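Local coordinates for protein-glutamine gamma-glutamyltransferase (Pseudomonas aeruginosa PAO1, PDB 6G49) that shows transglutaminase activity in vitro through its periplasmic domain, is critical for the viability of the bacterium and might serve an essential cell-wall function, at residues N184-A189 against G230-L235; K222-G227 against T238-C243; S93-L98 against T134-D139. One frame throughout, in Å; residues are numbered along the deposited sequence.

Interaction 1: N184-A189 against G230-L235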
# COMPACT_ATOMS: atom_id res chain seq x y z
N ASN A 184 6.76 19.91 -8.32
CA ASN A 184 5.48 19.37 -8.81
C ASN A 184 4.35 20.37 -8.80
O ASN A 184 3.24 20.10 -8.33
CB ASN A 184 5.13 18.08 -8.05
CG ASN A 184 6.16 17.01 -8.27
OD1 ASN A 184 6.39 16.59 -9.44
ND2 ASN A 184 6.82 16.57 -7.20
N PRO A 185 4.55 21.58 -9.39
CA PRO A 185 3.49 22.58 -9.41
C PRO A 185 2.26 22.14 -10.22
O PRO A 185 1.14 22.51 -9.89
CB PRO A 185 4.20 23.77 -10.10
CG PRO A 185 5.28 23.14 -10.96
CD PRO A 185 5.78 21.99 -10.09
N ARG A 186 2.45 21.34 -11.27
CA ARG A 186 1.31 20.93 -12.08
C ARG A 186 0.36 20.03 -11.25
O ARG A 186 -0.85 20.11 -11.34
CB ARG A 186 1.74 20.31 -13.42
CG ARG A 186 2.36 21.33 -14.38
CD ARG A 186 2.73 20.67 -15.73
NE ARG A 186 3.94 19.85 -15.69
CZ ARG A 186 4.30 18.93 -16.59
NH1 ARG A 186 3.51 18.65 -17.63
NH2 ARG A 186 5.45 18.30 -16.44
N ALA A 187 0.93 19.11 -10.48
CA ALA A 187 0.14 18.22 -9.67
C ALA A 187 -0.60 18.98 -8.57
O ALA A 187 -1.77 18.65 -8.26
CB ALA A 187 1.02 17.12 -9.12
N ARG A 188 0.06 20.02 -8.00
CA ARG A 188 -0.57 20.87 -7.02
C ARG A 188 -1.74 21.62 -7.66
O ARG A 188 -2.81 21.74 -7.06
CB ARG A 188 0.44 21.82 -6.39
CG ARG A 188 1.35 21.20 -5.34
CD ARG A 188 2.41 22.21 -4.94
NE ARG A 188 3.72 21.59 -4.83
CZ ARG A 188 4.21 21.09 -3.70
NH1 ARG A 188 3.64 21.36 -2.53
NH2 ARG A 188 5.28 20.32 -3.74
N ALA A 189 -1.56 22.09 -8.90
CA ALA A 189 -2.68 22.78 -9.62
C ALA A 189 -3.88 21.83 -9.84
O ALA A 189 -5.03 22.19 -9.66
CB ALA A 189 -2.18 23.34 -10.94
N GLY A 230 8.91 14.83 -10.53
CA GLY A 230 8.61 13.44 -10.92
C GLY A 230 7.13 13.13 -10.96
O GLY A 230 6.65 12.28 -11.75
N VAL A 231 6.36 13.68 -10.03
CA VAL A 231 4.94 13.44 -10.02
C VAL A 231 4.32 14.10 -11.27
O VAL A 231 3.49 13.50 -11.96
CB VAL A 231 4.28 13.93 -8.72
CG1 VAL A 231 2.77 13.81 -8.74
CG2 VAL A 231 4.87 13.18 -7.54
N ASP A 232 4.66 15.36 -11.53
CA ASP A 232 4.14 16.05 -12.75
C ASP A 232 4.50 15.24 -14.01
O ASP A 232 3.64 15.08 -14.88
CB ASP A 232 4.77 17.45 -12.87
CG ASP A 232 4.24 18.48 -11.91
OD1 ASP A 232 3.42 18.10 -11.04
OD2 ASP A 232 4.68 19.71 -12.03
N ASP A 233 5.77 14.86 -14.12
CA ASP A 233 6.29 14.17 -15.33
C ASP A 233 5.49 12.88 -15.58
O ASP A 233 5.06 12.57 -16.71
CB ASP A 233 7.80 13.94 -15.25
CG ASP A 233 8.62 15.23 -15.27
OD1 ASP A 233 8.05 16.29 -15.56
OD2 ASP A 233 9.79 15.14 -14.88
N PHE A 234 5.26 12.12 -14.52
CA PHE A 234 4.47 10.91 -14.61
C PHE A 234 3.02 11.21 -14.96
O PHE A 234 2.46 10.61 -15.86
CB PHE A 234 4.59 10.07 -13.33
CG PHE A 234 3.55 8.99 -13.24
CD1 PHE A 234 3.62 7.85 -14.04
CD2 PHE A 234 2.52 9.07 -12.32
CE1 PHE A 234 2.65 6.87 -13.96
CE2 PHE A 234 1.54 8.09 -12.23
CZ PHE A 234 1.62 6.95 -13.03
N LEU A 235 2.34 12.12 -14.24
CA LEU A 235 0.89 12.30 -14.47
C LEU A 235 0.56 12.93 -15.84
O LEU A 235 -0.53 12.73 -16.30
CB LEU A 235 0.30 13.21 -13.39
CG LEU A 235 0.15 12.57 -12.02
CD1 LEU A 235 -0.31 13.60 -10.99
CD2 LEU A 235 -0.82 11.40 -12.10
O HOH W 1 8.66 14.12 -7.64
O HOH W 2 6.28 20.31 -13.97
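Asp-232 accepts two backbone hydrogen bonds from the start of helix 185-197. Its OD2 takes the backbone N of Arg-186 at 2.9 Å, on the syn side. Its OD1 takes the backbone N of Ala-187 at 2.7 Å, from above the carboxylate plane. Both N-H groups lie in the first turn, so the positive helix end probably stabilises the buried carboxylate. The return bond is nearly straight: Asp-232 N gives its hydrogen to Asn-184 OD1 at 3.0 Å (170°), from above the amide carbonyl plane. Asn-184 CG stands beside its own backbone N (chi1 -62°), and its amide reaches the first turn of the other helix.

The salt bridges are looser. Arg-186 bends at chi3. Asp-232 O lies over one guanidinium face, offset toward the rim, and water 2 lies in plane at the edge. Arg-186 NH2 bridges to Asp-233 OD1 at 3.4 Å; Arg-186 NE makes a long one to Asp-232 OD2, 3.7 Å. Asp-237 takes NH1, and Gly-227 N binds Asp-233 OD2.

Apolar contact is small: Ala-187 CB touches Val-231 CG1 at 3.8 Å. Two helix starts, segment axes 70° apart, thus bond each other's first-turn N-H groups through side chains, in the helical part of the transglutaminase-like domain.

Interaction 2: K222-G227 against T238-C243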
# COMPACT_ATOMS: atom_id res chain seq x y z
N LYS A 222 9.33 -1.34 -16.78
CA LYS A 222 10.41 -0.54 -17.29
C LYS A 222 9.89 0.84 -17.58
O LYS A 222 9.86 1.30 -18.71
CB LYS A 222 11.05 -1.23 -18.51
CG LYS A 222 11.91 -2.44 -18.14
CD LYS A 222 13.12 -2.66 -19.04
CE LYS A 222 14.37 -3.11 -18.29
NZ LYS A 222 14.09 -4.22 -17.35
N PRO A 223 9.47 1.58 -16.53
CA PRO A 223 9.00 2.92 -16.71
C PRO A 223 10.08 3.88 -17.17
O PRO A 223 11.24 3.78 -16.77
CB PRO A 223 8.54 3.38 -15.32
CG PRO A 223 9.17 2.40 -14.35
CD PRO A 223 9.55 1.15 -15.12
N PRO A 224 9.69 4.87 -17.97
CA PRO A 224 10.61 5.92 -18.38
C PRO A 224 11.05 6.78 -17.18
O PRO A 224 10.33 6.95 -16.19
CB PRO A 224 9.83 6.79 -19.38
CG PRO A 224 8.43 6.20 -19.46
CD PRO A 224 8.36 5.00 -18.55
N ALA A 225 12.29 7.25 -17.27
CA ALA A 225 12.87 8.15 -16.29
C ALA A 225 12.09 9.47 -16.27
O ALA A 225 11.48 9.95 -17.27
CB ALA A 225 14.33 8.35 -16.61
N THR A 226 12.00 10.04 -15.07
CA THR A 226 11.40 11.37 -14.90
C THR A 226 12.48 12.30 -14.34
O THR A 226 13.47 11.83 -13.82
CB THR A 226 10.20 11.32 -13.93
OG1 THR A 226 10.64 10.76 -12.70
CG2 THR A 226 9.06 10.46 -14.42
N GLY A 227 12.22 13.61 -14.44
CA GLY A 227 13.07 14.65 -13.92
C GLY A 227 12.69 14.98 -12.48
O GLY A 227 12.04 14.18 -11.80
N THR A 238 4.75 11.38 -19.22
CA THR A 238 5.04 10.00 -19.58
C THR A 238 3.78 9.14 -19.47
O THR A 238 3.61 8.17 -20.23
CB THR A 238 6.21 9.41 -18.79
OG1 THR A 238 5.77 9.20 -17.43
CG2 THR A 238 7.46 10.26 -18.84
N ARG A 239 2.94 9.37 -18.43
CA ARG A 239 1.83 8.49 -18.09
C ARG A 239 2.22 7.03 -18.13
O ARG A 239 1.44 6.16 -18.53
CB ARG A 239 0.60 8.77 -18.94
CG ARG A 239 0.04 10.15 -18.75
CD ARG A 239 -1.29 10.30 -19.45
NE ARG A 239 -2.04 11.50 -19.14
CZ ARG A 239 -1.76 12.70 -19.65
NH1 ARG A 239 -0.71 12.84 -20.41
NH2 ARG A 239 -2.50 13.75 -19.31
N SER A 240 3.40 6.72 -17.61
CA SER A 240 3.92 5.37 -17.64
C SER A 240 4.69 5.08 -16.36
O SER A 240 5.61 5.86 -16.01
CB SER A 240 4.82 5.16 -18.86
OG SER A 240 5.36 3.85 -18.85
N GLY A 241 4.38 3.98 -15.72
CA GLY A 241 5.05 3.64 -14.46
C GLY A 241 4.67 2.28 -13.94
O GLY A 241 3.86 1.54 -14.53
N PHE A 242 5.19 1.95 -12.75
CA PHE A 242 4.81 0.80 -12.02
C PHE A 242 4.06 1.26 -10.75
O PHE A 242 3.67 2.42 -10.66
CB PHE A 242 6.02 -0.10 -11.77
CG PHE A 242 5.73 -1.51 -11.38
CD1 PHE A 242 5.01 -2.35 -12.25
CD2 PHE A 242 6.15 -2.07 -10.17
CE1 PHE A 242 4.77 -3.67 -11.90
CE2 PHE A 242 5.88 -3.39 -9.84
CZ PHE A 242 5.15 -4.18 -10.70
N CYS A 243 3.78 0.35 -9.83
CA CYS A 243 2.78 0.67 -8.77
C CYS A 243 3.23 1.88 -7.94
O CYS A 243 2.35 2.63 -7.53
CB CYS A 243 2.49 -0.50 -7.86
SG CYS A 243 3.98 -1.25 -7.17
O HOH W 3 7.48 7.67 -15.88
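Pro-223 and Gly-241 bring the two backbones closest, with their CA atoms 4.6 Å apart. Residues 223-225 run extended, with phi near -65° and psi near 147°, as in a polyproline II segment. They pass beside the short strand 240-241 without a direct hydrogen bond to it. That strand pairs in parallel with strand 218-219 instead. Water 3 bridges the backbones: it donates to Pro-224 O at 3.0 Å and to Ser-240 O at 2.6 Å, and it accepts from Thr-238 OG1 at 2.8 Å.

The strand leads into helix 243-256, whose first residue is Cys-243, probably the nucleophile, as in related enzymes. A nucleophilic cysteine at a helix start is the arrangement of the papain-like transglutaminase core. The proline segment packs on the strand just before that helix.

The side chains meet mainly through proline rings. Pro-223 sets CB over the Gly-241 backbone, 3.6 Å from its CA. Pro-224 turns its CG-CD edge to Ser-240, with Pro-224 CD 3.2 Å from Ser-240 OG. The serine hydroxyl is anti to its backbone N (chi1 178°), which brings it alongside that ring. Pro-224 CG also lies 4.0 Å from Thr-238 CB. Phe-242 stacks its ring on Tyr-219.

Interaction 3: S93-L98 against T134-D139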
# COMPACT_ATOMS: atom_id res chain seq x y z
N SER A 93 1.90 2.82 19.37
CA SER A 93 0.99 1.67 19.42
C SER A 93 -0.33 1.97 18.69
O SER A 93 -0.85 3.09 18.74
CB SER A 93 0.73 1.23 20.84
OG SER A 93 -0.12 0.09 20.84
N GLY A 94 -0.85 0.97 17.96
CA GLY A 94 -2.20 1.05 17.38
C GLY A 94 -3.17 0.02 17.96
O GLY A 94 -4.28 -0.08 17.49
N GLU A 95 -2.77 -0.72 19.00
CA GLU A 95 -3.56 -1.80 19.60
C GLU A 95 -4.48 -1.23 20.70
O GLU A 95 -4.27 -1.53 21.86
CB GLU A 95 -2.56 -2.83 20.14
CG GLU A 95 -3.19 -4.14 20.61
CD GLU A 95 -3.85 -4.97 19.53
OE1 GLU A 95 -3.85 -4.57 18.37
OE2 GLU A 95 -4.41 -6.02 19.88
N ASP A 96 -5.46 -0.39 20.34
CA ASP A 96 -6.45 0.19 21.27
C ASP A 96 -7.72 0.51 20.47
O ASP A 96 -7.69 0.53 19.22
CB ASP A 96 -5.88 1.39 22.06
CG ASP A 96 -5.09 2.45 21.29
OD1 ASP A 96 -5.39 2.71 20.08
OD2 ASP A 96 -4.19 3.04 21.91
N ALA A 97 -8.82 0.76 21.18
CA ALA A 97 -10.16 0.91 20.60
C ALA A 97 -10.33 2.27 19.90
O ALA A 97 -11.14 2.38 18.97
CB ALA A 97 -11.21 0.71 21.66
N LEU A 98 -9.59 3.31 20.32
CA LEU A 98 -9.58 4.59 19.57
C LEU A 98 -8.89 4.38 18.22
O LEU A 98 -9.15 5.07 17.22
CB LEU A 98 -8.88 5.68 20.39
CG LEU A 98 -7.37 5.53 20.54
CD1 LEU A 98 -6.62 6.23 19.42
CD2 LEU A 98 -6.92 6.05 21.89
N THR A 134 5.70 -8.76 18.51
CA THR A 134 5.20 -7.99 17.32
C THR A 134 3.97 -7.21 17.74
O THR A 134 3.08 -7.73 18.36
CB THR A 134 4.90 -8.93 16.15
OG1 THR A 134 6.07 -9.65 15.79
CG2 THR A 134 4.42 -8.21 14.90
N ARG A 135 3.87 -5.93 17.35
CA ARG A 135 2.79 -5.10 17.73
C ARG A 135 2.14 -4.44 16.50
O ARG A 135 2.89 -4.06 15.59
CB ARG A 135 3.36 -3.96 18.57
CG ARG A 135 2.31 -3.06 19.19
CD ARG A 135 2.92 -1.95 20.06
NE ARG A 135 3.48 -2.41 21.33
CZ ARG A 135 2.83 -2.44 22.49
NH1 ARG A 135 1.52 -2.28 22.54
NH2 ARG A 135 3.50 -2.64 23.62
N LEU A 136 0.82 -4.29 16.54
CA LEU A 136 0.11 -3.50 15.55
C LEU A 136 0.37 -2.03 15.88
O LEU A 136 0.02 -1.55 16.98
CB LEU A 136 -1.37 -3.82 15.58
CG LEU A 136 -2.21 -3.11 14.54
CD1 LEU A 136 -1.94 -3.67 13.17
CD2 LEU A 136 -3.70 -3.19 14.90
N MET A 137 0.98 -1.32 14.95
CA MET A 137 1.37 0.08 15.19
C MET A 137 0.24 1.03 14.75
O MET A 137 -0.82 0.61 14.22
CB MET A 137 2.70 0.40 14.50
CG MET A 137 3.83 -0.55 14.82
SD MET A 137 4.12 -0.68 16.63
CE MET A 137 4.97 0.89 16.83
N SER A 138 0.44 2.34 14.98
CA SER A 138 -0.56 3.35 14.78
C SER A 138 -0.99 3.46 13.31
O SER A 138 -2.11 3.89 13.07
CB SER A 138 -0.07 4.74 15.28
OG SER A 138 1.30 5.00 15.00
N ASP A 139 -0.13 3.02 12.37
CA ASP A 139 -0.44 3.05 10.94
C ASP A 139 -0.92 1.67 10.45
O ASP A 139 -0.87 1.39 9.22
CB ASP A 139 0.76 3.54 10.15
CG ASP A 139 1.93 2.56 10.14
OD1 ASP A 139 1.95 1.69 11.08
OD2 ASP A 139 2.82 2.69 9.27
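The guanidinium of Arg-135 meets Ser-93 obliquely. Arg-135 NH1 gives a weak hydrogen bond to Ser-93 OG at 3.3 Å, bent to 128°. The chain leaves the strand extended and turns at chi3 (-72°), which brings NH1 to the serine hydroxyl. Arg-135 CD also lies near Ser-93 CB. The same OG accepts a second weak bond, from Glu-95 N. The other flat group is the Glu-95 carboxylate. In the conformer given, Glu-95 OE1 is 3.7 Å from Leu-136 CD2, the two side chains crossing at about a right angle. Gln-128 binds that oxygen from outside the contact.

The backbones make a single beta bridge, Ser-93 with Met-137. It ties the loop before strand 100-101 to the chain just past strand 134-136, which pairs with strand 142-144 in the large antiparallel sheet of the N-terminal part. Gly-94 N donates to Leu-136 O at 2.8 Å. Gly-94 CA adds a CA-H...O contact to Met-137 O at 3.5 Å. Gly-94 CA and Ser-138 CA are only 3.8 Å apart. The direction a CB of the glycine would take is filled by Met-137 O. Beyond it, the chain makes an inverse gamma turn centred on Glu-95. Ser-138 OG bonds to Gln-91 and to Trp-92 N.

How the interactions relate
Interactions 1 and 2 are neighbours, with centres about 13 Å apart, and their segments alternate along the chain. Helix 230-238 begins in interaction 1, ends in interaction 2 and leads into strand 240-241. They touch directly: Asp-233 O is 2.8 Å from Thr-238 N, a probable hydrogen bond, and Phe-234 CD1 packs 3.4 Å from Ser-240 O. Interaction 2 holds Cys-243, probably the nucleophile, as in related enzymes; the side chain of Phe-242 lies about 6 Å from that of His-287. Interaction 1 lies away from the probable active site. Interaction 3 is remote, in the N-terminal part of the chain; its centre is about 34 Å and about 35 Å from those of interactions 1 and 2.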